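Local coordinates for protein carboxylesterase (Uncultured bacterium, PDB 5GMX) that hydrolyses carboxylic esters as a family VIII carboxylesterase with a beta-lactamase-like fold, and also acts on oxyimino cephalosporins, at residues Gly82-Tyr92 with Ile293-Met302; Met318-Leu326 with Asn335-Gly343. All blocks are in the same frame, centred on the assembly; numbering follows the deposited sequence.

Contact 1 of 2, residues Gly82-Tyr92 with Ile293-Met302; sequences GVLADEGLIDY and IISAKGIAEM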
loop_
_atom_site.group_PDB
_atom_site.type_symbol
_atom_site.label_atom_id
_atom_site.label_comp_id
_atom_site.label_asym_id
_atom_site.label_seq_id
_atom_site.Cartn_x
_atom_site.Cartn_y
_atom_site.Cartn_z
ATOM N N GLY A 82 2.280 2.093 -12.409
ATOM C CA GLY A 82 3.645 2.284 -12.829
ATOM C C GLY A 82 4.048 1.287 -13.890
ATOM O O GLY A 82 4.668 1.654 -14.899
ATOM N N VAL A 83 3.669 0.025 -13.684
ATOM C CA VAL A 83 4.067 -1.017 -14.621
ATOM C C VAL A 83 3.384 -0.725 -15.942
ATOM O O VAL A 83 4.017 -0.781 -17.010
ATOM C CB VAL A 83 3.713 -2.431 -14.109
ATOM C CG1 VAL A 83 3.864 -3.472 -15.221
ATOM C CG2 VAL A 83 4.584 -2.781 -12.895
ATOM N N LEU A 84 2.105 -0.355 -15.866
ATOM C CA LEU A 84 1.360 -0.102 -17.090
ATOM C C LEU A 84 1.903 1.143 -17.771
ATOM O O LEU A 84 1.883 1.228 -18.998
ATOM C CB LEU A 84 -0.142 0.052 -16.811
ATOM C CG LEU A 84 -0.857 -1.236 -16.380
ATOM C CD1 LEU A 84 -2.285 -0.929 -15.964
ATOM C CD2 LEU A 84 -0.829 -2.277 -17.494
ATOM N N ALA A 85 2.418 2.095 -16.986
ATOM C CA ALA A 85 2.954 3.289 -17.614
ATOM C C ALA A 85 4.250 2.907 -18.315
ATOM O O ALA A 85 4.557 3.409 -19.400
ATOM C CB ALA A 85 3.182 4.391 -16.597
ATOM N N ASP A 86 4.972 1.958 -17.714
ATOM C CA ASP A 86 6.277 1.559 -18.225
ATOM C C ASP A 86 6.112 0.807 -19.539
ATOM O O ASP A 86 6.989 0.856 -20.392
ATOM C CB ASP A 86 7.021 0.688 -17.201
ATOM C CG ASP A 86 8.479 0.441 -17.583
ATOM O OD1 ASP A 86 9.206 1.430 -17.839
ATOM O OD2 ASP A 86 8.893 -0.743 -17.635
ATOM N N GLU A 87 4.978 0.131 -19.703
ATOM C CA GLU A 87 4.665 -0.574 -20.949
ATOM C C GLU A 87 4.128 0.364 -22.035
ATOM O O GLU A 87 3.906 -0.060 -23.163
ATOM C CB GLU A 87 3.627 -1.673 -20.710
ATOM C CG GLU A 87 4.053 -2.776 -19.764
ATOM C CD GLU A 87 2.896 -3.715 -19.428
ATOM O OE1 GLU A 87 1.803 -3.548 -20.016
ATOM O OE2 GLU A 87 3.072 -4.608 -18.572
ATOM N N GLY A 88 3.892 1.625 -21.689
ATOM C CA GLY A 88 3.433 2.606 -22.659
ATOM C C GLY A 88 1.921 2.731 -22.784
ATOM O O GLY A 88 1.423 3.392 -23.696
ATOM N N LEU A 89 1.181 2.116 -21.867
ATOM C CA LEU A 89 -0.278 2.176 -21.917
ATOM C C LEU A 89 -0.819 3.417 -21.198
ATOM O O LEU A 89 -1.926 3.867 -21.477
ATOM C CB LEU A 89 -0.887 0.911 -21.315
ATOM C CG LEU A 89 -0.643 -0.358 -22.125
ATOM C CD1 LEU A 89 -1.125 -1.572 -21.363
ATOM C CD2 LEU A 89 -1.344 -0.255 -23.465
ATOM N N ILE A 90 -0.029 3.971 -20.282
ATOM C CA ILE A 90 -0.438 5.158 -19.534
ATOM C C ILE A 90 0.617 6.252 -19.604
ATOM O O ILE A 90 1.796 5.989 -19.389
ATOM C CB ILE A 90 -0.692 4.827 -18.058
ATOM C CG1 ILE A 90 -1.775 3.756 -17.945
ATOM C CG2 ILE A 90 -1.052 6.098 -17.279
ATOM C CD1 ILE A 90 -2.046 3.283 -16.520
ATOM N N ASP A 91 0.188 7.470 -19.921
ATOM C CA ASP A 91 1.048 8.643 -19.852
ATOM C C ASP A 91 0.670 9.465 -18.626
ATOM O O ASP A 91 -0.432 10.006 -18.552
ATOM C CB ASP A 91 0.926 9.473 -21.138
ATOM C CG ASP A 91 1.802 10.731 -21.138
ATOM O OD1 ASP A 91 2.401 11.109 -20.094
ATOM O OD2 ASP A 91 1.900 11.346 -22.220
ATOM N N TYR A 92 1.604 9.601 -17.688
ATOM C CA TYR A 92 1.329 10.321 -16.445
ATOM C C TYR A 92 0.870 11.754 -16.697
ATOM O O TYR A 92 0.123 12.319 -15.905
ATOM C CB TYR A 92 2.564 10.339 -15.550
ATOM C CG TYR A 92 2.762 9.065 -14.793
ATOM C CD1 TYR A 92 1.845 8.666 -13.832
ATOM C CD2 TYR A 92 3.859 8.248 -15.039
ATOM C CE1 TYR A 92 2.015 7.497 -13.137
ATOM C CE2 TYR A 92 4.041 7.068 -14.340
ATOM C CZ TYR A 92 3.113 6.700 -13.385
ATOM O OH TYR A 92 3.264 5.532 -12.671
ATOM N N ILE A 293 9.935 -7.025 -13.510
ATOM C CA ILE A 293 8.542 -6.611 -13.648
ATOM C C ILE A 293 8.444 -5.196 -14.220
ATOM O O ILE A 293 7.395 -4.797 -14.720
ATOM C CB ILE A 293 7.778 -6.663 -12.302
ATOM C CG1 ILE A 293 8.496 -5.842 -11.229
ATOM C CG2 ILE A 293 7.584 -8.103 -11.829
ATOM C CD1 ILE A 293 7.686 -5.668 -9.955
ATOM N N ILE A 294 9.542 -4.454 -14.163
ATOM C CA ILE A 294 9.547 -3.085 -14.658
ATOM C C ILE A 294 10.967 -2.581 -14.933
ATOM O O ILE A 294 11.925 -3.066 -14.339
ATOM C CB ILE A 294 8.847 -2.147 -13.649
ATOM C CG1 ILE A 294 8.462 -0.831 -14.308
ATOM C CG2 ILE A 294 9.723 -1.912 -12.417
ATOM C CD1 ILE A 294 7.663 0.021 -13.411
ATOM N N SER A 295 11.098 -1.628 -15.853
ATOM C CA SER A 295 12.380 -0.976 -16.108
ATOM C C SER A 295 12.691 0.084 -15.038
ATOM O O SER A 295 11.790 0.588 -14.366
ATOM C CB SER A 295 12.393 -0.330 -17.502
ATOM O OG SER A 295 11.707 0.912 -17.491
ATOM N N ALA A 296 13.972 0.409 -14.877
ATOM C CA ALA A 296 14.403 1.441 -13.927
ATOM C C ALA A 296 13.837 2.833 -14.267
ATOM O O ALA A 296 13.551 3.634 -13.372
ATOM C CB ALA A 296 15.917 1.492 -13.868
ATOM N N LYS A 297 13.705 3.119 -15.561
ATOM C CA LYS A 297 13.056 4.345 -16.024
ATOM C C LYS A 297 11.635 4.419 -15.486
ATOM O O LYS A 297 11.195 5.473 -15.030
ATOM C CB LYS A 297 13.049 4.407 -17.560
ATOM C CG LYS A 297 11.844 5.141 -18.182
ATOM C CD LYS A 297 10.892 4.156 -18.849
ATOM C CE LYS A 297 9.858 4.839 -19.731
ATOM N NZ LYS A 297 8.631 5.319 -19.008
ATOM N N GLY A 298 10.935 3.287 -15.509
ATOM C CA GLY A 298 9.562 3.228 -15.033
ATOM C C GLY A 298 9.437 3.580 -13.563
ATOM O O GLY A 298 8.510 4.302 -13.147
ATOM N N ILE A 299 10.387 3.078 -12.779
ATOM C CA ILE A 299 10.450 3.373 -11.355
ATOM C C ILE A 299 10.735 4.847 -11.120
ATOM O O ILE A 299 10.061 5.487 -10.310
ATOM C CB ILE A 299 11.513 2.511 -10.652
ATOM C CG1 ILE A 299 11.090 1.042 -10.665
ATOM C CG2 ILE A 299 11.739 2.977 -9.214
ATOM C CD1 ILE A 299 12.217 0.068 -10.311
ATOM N N ALA A 300 11.707 5.395 -11.845
ATOM C CA ALA A 300 11.985 6.830 -11.757
ATOM C C ALA A 300 10.739 7.669 -12.060
ATOM O O ALA A 300 10.450 8.661 -11.372
ATOM C CB ALA A 300 13.117 7.210 -12.706
ATOM N N GLU A 301 9.990 7.269 -13.083
ATOM C CA GLU A 301 8.818 8.040 -13.489
ATOM C C GLU A 301 7.676 7.956 -12.468
ATOM O O GLU A 301 7.018 8.960 -12.219
ATOM C CB GLU A 301 8.324 7.594 -14.874
ATOM C CG GLU A 301 9.225 8.008 -16.033
ATOM C CD GLU A 301 9.297 9.528 -16.202
ATOM O OE1 GLU A 301 8.317 10.225 -15.850
ATOM O OE2 GLU A 301 10.340 10.031 -16.675
HETATM N N MSE A 302 7.442 6.784 -11.873
HETATM C CA MSE A 302 6.350 6.677 -10.894
HETATM C C MSE A 302 6.705 7.299 -9.535
HETATM O O MSE A 302 5.817 7.543 -8.714
HETATM C CB MSE A 302 5.910 5.209 -10.711
HETATM C CG MSE A 302 6.514 4.434 -9.532
HETATM SE SE MSE A 302 6.338 2.464 -9.808
HETATM C CE MSE A 302 6.696 2.586 -11.671
HETATM O O HOH W 1 6.307 4.177 -14.757
HETATM O O HOH W 2 6.713 4.105 -21.389
HETATM O O HOH W 3 7.152 -3.046 -17.717
#
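The carboxylate of Asp86 is gripped by the N-terminal end of helix 296-302, and it spends both oxygens there. OD1 takes the hydroxyl of Ser295 on its syn side, OG to OD1 2.6 Å, while the backbone N of Ser295 reaches OD2 at 3.0 Å along an almost straight N-H (172°), coming from above the carboxylate plane. A water gives OD2 a further hydrogen bond. Ser295 OG works in both directions: as the N-cap of its helix it also accepts from Gly298 N, so the one hydroxyl ties Asp86 to the first turn of helix 296-302. The dipole of the helix start, together with Lys297, whose NZ stays 4.1 Å from OD1 and short of a salt bridge, would probably favour a charged carboxylate.

Asp86 reaches across because its CG stands anti to the backbone N (chi1 -170°). That swing lays the side chain over Ile294, with OD2 3.4 Å from CG1. Ile294 continues toward the helix that carries Asp86, its CD1 lying against Gly82 and meeting CG2 of Val83 at 4.2 Å. The missing side chains of Gly82 and Gly298 leave room for this: the methyl CE of selenomethionine Met302 settles on Gly82 CA, and the CA of Gly298 sits beside Asp86 OD1. One water donates to both Gly82 O and Gly298 O, at 2.7 Å from the latter, and bridges the two helices. Tyr92 adds its hydroxyl end, OH being 3.3 Å from CB of Met302.

Beyond Asp86 the chain turns through a Schellman motif at Gly88. The whole is a helix-helix packing in the beta-lactamase fold, the C-terminal end of helix 72-86 docked on a serine-capped helix start.

Contact 2 of 2, residues Met318-Leu326 with Asn335-Gly343; sequences MRWSRGFIL and NPDAFGHSG
A strand edge leading into the ligand pocket is built here: strand 325-326 pairs antiparallel with strand 339-342, which runs on to Gly343, a residue touching the bound phenylmethanesulfonic acid. Ile325 and Gly340 form the hydrogen-bonded pair, Ile325 N to Gly340 O at 2.9 Å and Gly340 N to Ile325 O at 3.0 Å. Leu326 and Phe339 follow as the non-hydrogen-bonded pair, with CD2 of Leu326 resting 3.6 Å from CB of Phe339.

On the Leu326 and Phe339 side, Phe339 turns an edge to the face of Phe324 in a T-shaped stack, centroids 5.2 Å apart and planes at 75°. Its CG sits between the backbone N and carbonyl carbon (chi1 63°), which sets the ring alongside that of Phe324, both side chains pointing the same way; CD2 is the atom that lands on the Phe324 face. Gly340 O lies at the edge of the Phe324 ring.

The imidazole of His341 meets Ile325, whose methyl CD1 stands above the middle of the ring, 4.0 Å from its centroid, a CH-pi contact 9° off the normal. ND1 donates in the ring plane to Ser342 O, fixing the rotation of the ring, and NE2 shares a water with Gly323 O. That nitrogen also lies near the rim of Trp320.

Farther out, Arg319 NH1 donates to Pro336 O at 3.0 Å, with that oxygen in the guanidinium plane. NH2 makes a weak salt bridge to Asp337 OD1; Glu305 is the stronger partner of the arginine. His341 touches Lys74 and Tyr160 of the ligand pocket; with Ser342 and Gly343 it is consistent with the K(T/S)G-type strand that lines the active site of serine beta-lactamase-like enzymes, beside the helix of the SxxK pattern.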
loop_
_atom_site.group_PDB
_atom_site.type_symbol
_atom_site.label_atom_id
_atom_site.label_comp_id
_atom_site.label_asym_id
_atom_site.label_seq_id
_atom_site.Cartn_x
_atom_site.Cartn_y
_atom_site.Cartn_z
HETATM N N MSE A 318 2.683 16.445 3.315
HETATM C CA MSE A 318 2.970 15.190 2.655
HETATM C C MSE A 318 3.747 15.470 1.391
HETATM O O MSE A 318 3.476 16.451 0.674
HETATM C CB MSE A 318 1.688 14.423 2.338
HETATM C CG MSE A 318 0.871 14.061 3.556
HETATM SE SE MSE A 318 1.853 12.747 4.649
HETATM C CE MSE A 318 1.770 11.230 3.413
ATOM N N ARG A 319 4.728 14.608 1.147
ATOM C CA ARG A 319 5.534 14.648 -0.057
ATOM C C ARG A 319 5.101 13.515 -0.987
ATOM O O ARG A 319 5.552 12.374 -0.852
ATOM C CB ARG A 319 7.016 14.537 0.294
ATOM C CG ARG A 319 7.938 14.790 -0.869
ATOM C CD ARG A 319 9.378 14.661 -0.438
ATOM N NE ARG A 319 10.269 14.604 -1.590
ATOM C CZ ARG A 319 11.364 13.861 -1.652
ATOM N NH1 ARG A 319 11.721 13.103 -0.619
ATOM N NH2 ARG A 319 12.108 13.886 -2.748
ATOM N N TRP A 320 4.213 13.844 -1.920
ATOM C CA TRP A 320 3.589 12.860 -2.797
ATOM C C TRP A 320 4.275 12.738 -4.153
ATOM O O TRP A 320 4.581 13.754 -4.823
ATOM C CB TRP A 320 2.112 13.209 -3.040
ATOM C CG TRP A 320 1.201 13.089 -1.856
ATOM C CD1 TRP A 320 0.533 14.110 -1.232
ATOM C CD2 TRP A 320 0.818 11.888 -1.177
ATOM N NE1 TRP A 320 -0.227 13.620 -0.200
ATOM C CE2 TRP A 320 -0.070 12.261 -0.139
ATOM C CE3 TRP A 320 1.141 10.536 -1.337
ATOM C CZ2 TRP A 320 -0.634 11.331 0.731
ATOM C CZ3 TRP A 320 0.579 9.612 -0.471
ATOM C CH2 TRP A 320 -0.298 10.016 0.553
ATOM N N SER A 321 4.480 11.484 -4.553
ATOM C CA SER A 321 4.828 11.147 -5.922
ATOM C C SER A 321 3.586 10.582 -6.614
ATOM O O SER A 321 2.463 10.761 -6.133
ATOM C CB SER A 321 5.980 10.137 -5.965
ATOM O OG SER A 321 5.597 8.891 -5.408
ATOM N N ARG A 322 3.777 9.856 -7.711
ATOM C CA ARG A 322 2.641 9.268 -8.411
ATOM C C ARG A 322 2.149 8.011 -7.695
ATOM O O ARG A 322 2.209 6.909 -8.235
ATOM C CB ARG A 322 2.994 8.949 -9.862
ATOM C CG ARG A 322 3.095 10.179 -10.763
ATOM C CD ARG A 322 4.508 10.709 -10.866
ATOM N NE ARG A 322 4.532 11.892 -11.712
ATOM C CZ ARG A 322 4.953 11.906 -12.968
ATOM N NH1 ARG A 322 5.426 10.797 -13.521
ATOM N NH2 ARG A 322 4.923 13.037 -13.664
ATOM N N GLY A 323 1.683 8.188 -6.464
ATOM C CA GLY A 323 1.089 7.101 -5.712
ATOM C C GLY A 323 1.834 6.721 -4.450
ATOM O O GLY A 323 1.253 6.134 -3.541
ATOM N N PHE A 324 3.125 7.030 -4.395
ATOM C CA PHE A 324 3.943 6.651 -3.243
ATOM C C PHE A 324 4.251 7.831 -2.345
ATOM O O PHE A 324 4.420 8.947 -2.816
ATOM C CB PHE A 324 5.261 6.021 -3.699
ATOM C CG PHE A 324 5.095 4.735 -4.451
ATOM C CD1 PHE A 324 5.032 3.526 -3.771
ATOM C CD2 PHE A 324 5.008 4.736 -5.836
ATOM C CE1 PHE A 324 4.899 2.330 -4.457
ATOM C CE2 PHE A 324 4.867 3.547 -6.536
ATOM C CZ PHE A 324 4.814 2.341 -5.843
ATOM N N ILE A 325 4.330 7.563 -1.049
ATOM C CA ILE A 325 4.880 8.514 -0.100
ATOM C C ILE A 325 6.388 8.606 -0.297
ATOM O O ILE A 325 7.084 7.591 -0.290
ATOM C CB ILE A 325 4.597 8.096 1.354
ATOM C CG1 ILE A 325 3.088 8.057 1.624
ATOM C CG2 ILE A 325 5.302 9.033 2.327
ATOM C CD1 ILE A 325 2.746 7.493 3.001
ATOM N N LEU A 326 6.890 9.814 -0.491
ATOM C CA LEU A 326 8.329 10.024 -0.565
ATOM C C LEU A 326 8.847 10.358 0.827
ATOM O O LEU A 326 8.127 10.928 1.650
ATOM C CB LEU A 326 8.683 11.127 -1.563
ATOM C CG LEU A 326 8.333 10.853 -3.031
ATOM C CD1 LEU A 326 8.803 12.000 -3.935
ATOM C CD2 LEU A 326 8.921 9.543 -3.498
ATOM N N ASN A 335 18.048 7.340 3.388
ATOM C CA ASN A 335 18.026 7.806 2.001
ATOM C C ASN A 335 16.840 8.758 1.819
ATOM O O ASN A 335 15.679 8.353 1.960
ATOM C CB ASN A 335 17.965 6.618 1.019
ATOM C CG ASN A 335 17.881 7.049 -0.450
ATOM O OD1 ASN A 335 17.993 8.231 -0.783
ATOM N ND2 ASN A 335 17.690 6.072 -1.337
ATOM N N PRO A 336 17.131 10.038 1.520
ATOM C CA PRO A 336 16.081 11.063 1.405
ATOM C C PRO A 336 15.094 10.800 0.263
ATOM O O PRO A 336 13.994 11.342 0.295
ATOM C CB PRO A 336 16.874 12.359 1.153
ATOM C CG PRO A 336 18.169 11.906 0.572
ATOM C CD PRO A 336 18.474 10.587 1.253
ATOM N N ASP A 337 15.476 9.976 -0.710
ATOM C CA ASP A 337 14.606 9.672 -1.845
ATOM C C ASP A 337 13.976 8.270 -1.790
ATOM O O ASP A 337 13.496 7.754 -2.802
ATOM C CB ASP A 337 15.378 9.852 -3.150
ATOM C CG ASP A 337 15.726 11.306 -3.416
ATOM O OD1 ASP A 337 15.003 12.193 -2.898
ATOM O OD2 ASP A 337 16.710 11.564 -4.147
ATOM N N ALA A 338 13.977 7.668 -0.606
ATOM C CA ALA A 338 13.266 6.421 -0.379
ATOM C C ALA A 338 11.767 6.621 -0.598
ATOM O O ALA A 338 11.239 7.722 -0.391
ATOM C CB ALA A 338 13.538 5.903 1.026
ATOM N N PHE A 339 11.078 5.582 -1.058
ATOM C CA PHE A 339 9.633 5.736 -1.297
ATOM C C PHE A 339 8.887 4.496 -0.838
ATOM O O PHE A 339 9.433 3.392 -0.859
ATOM C CB PHE A 339 9.345 6.007 -2.782
ATOM C CG PHE A 339 9.752 4.880 -3.686
ATOM C CD1 PHE A 339 11.052 4.796 -4.173
ATOM C CD2 PHE A 339 8.838 3.896 -4.045
ATOM C CE1 PHE A 339 11.428 3.751 -5.001
ATOM C CE2 PHE A 339 9.208 2.850 -4.877
ATOM C CZ PHE A 339 10.507 2.776 -5.354
ATOM N N GLY A 340 7.638 4.660 -0.444
ATOM C CA GLY A 340 6.850 3.518 -0.044
ATOM C C GLY A 340 5.461 3.927 0.372
ATOM O O GLY A 340 4.948 4.942 -0.078
ATOM N N HIS A 341 4.843 3.108 1.211
ATOM C CA HIS A 341 3.555 3.453 1.778
ATOM C C HIS A 341 3.340 2.712 3.082
ATOM O O HIS A 341 3.795 1.582 3.256
ATOM C CB HIS A 341 2.411 3.145 0.806
ATOM C CG HIS A 341 1.363 4.213 0.775
ATOM N ND1 HIS A 341 0.488 4.425 1.817
ATOM C CD2 HIS A 341 1.064 5.141 -0.164
ATOM C CE1 HIS A 341 -0.311 5.436 1.519
ATOM N NE2 HIS A 341 0.016 5.886 0.321
ATOM N N SER A 342 2.661 3.379 4.003
ATOM C CA SER A 342 2.380 2.813 5.305
ATOM C C SER A 342 0.888 2.602 5.473
ATOM O O SER A 342 0.083 3.161 4.728
ATOM C CB SER A 342 2.917 3.726 6.403
ATOM O OG SER A 342 4.281 4.015 6.179
ATOM N N GLY A 343 0.521 1.818 6.475
ATOM C CA GLY A 343 -0.874 1.535 6.716
ATOM C C GLY A 343 -1.288 1.822 8.139
ATOM O O GLY A 343 -0.483 1.778 9.070
HETATM O O HOH W 4 -1.065 6.902 -2.089
#

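Overall arrangement
The contacts come in series along the chain, contact 1 closing before contact 2 opens, and their centres lie about 16 Å apart. They meet directly: Arg322 NH1 probably hydrogen-bonds to Glu301 O, and Met302 packs on Phe324. Helix 72-86 links them as well, since contact 1 takes its C-terminal end while Phe324 and His341 of contact 2 rest on earlier residues of it. Contact 2 forms the outer edge of the seven-stranded antiparallel sheet, beside the ligand pocket; contact 1 sits nearer the periphery, about 18 Å from the chain centre. Helix 296-302 thus joins the far end of the probable nucleophile helix to the pocket-side strands.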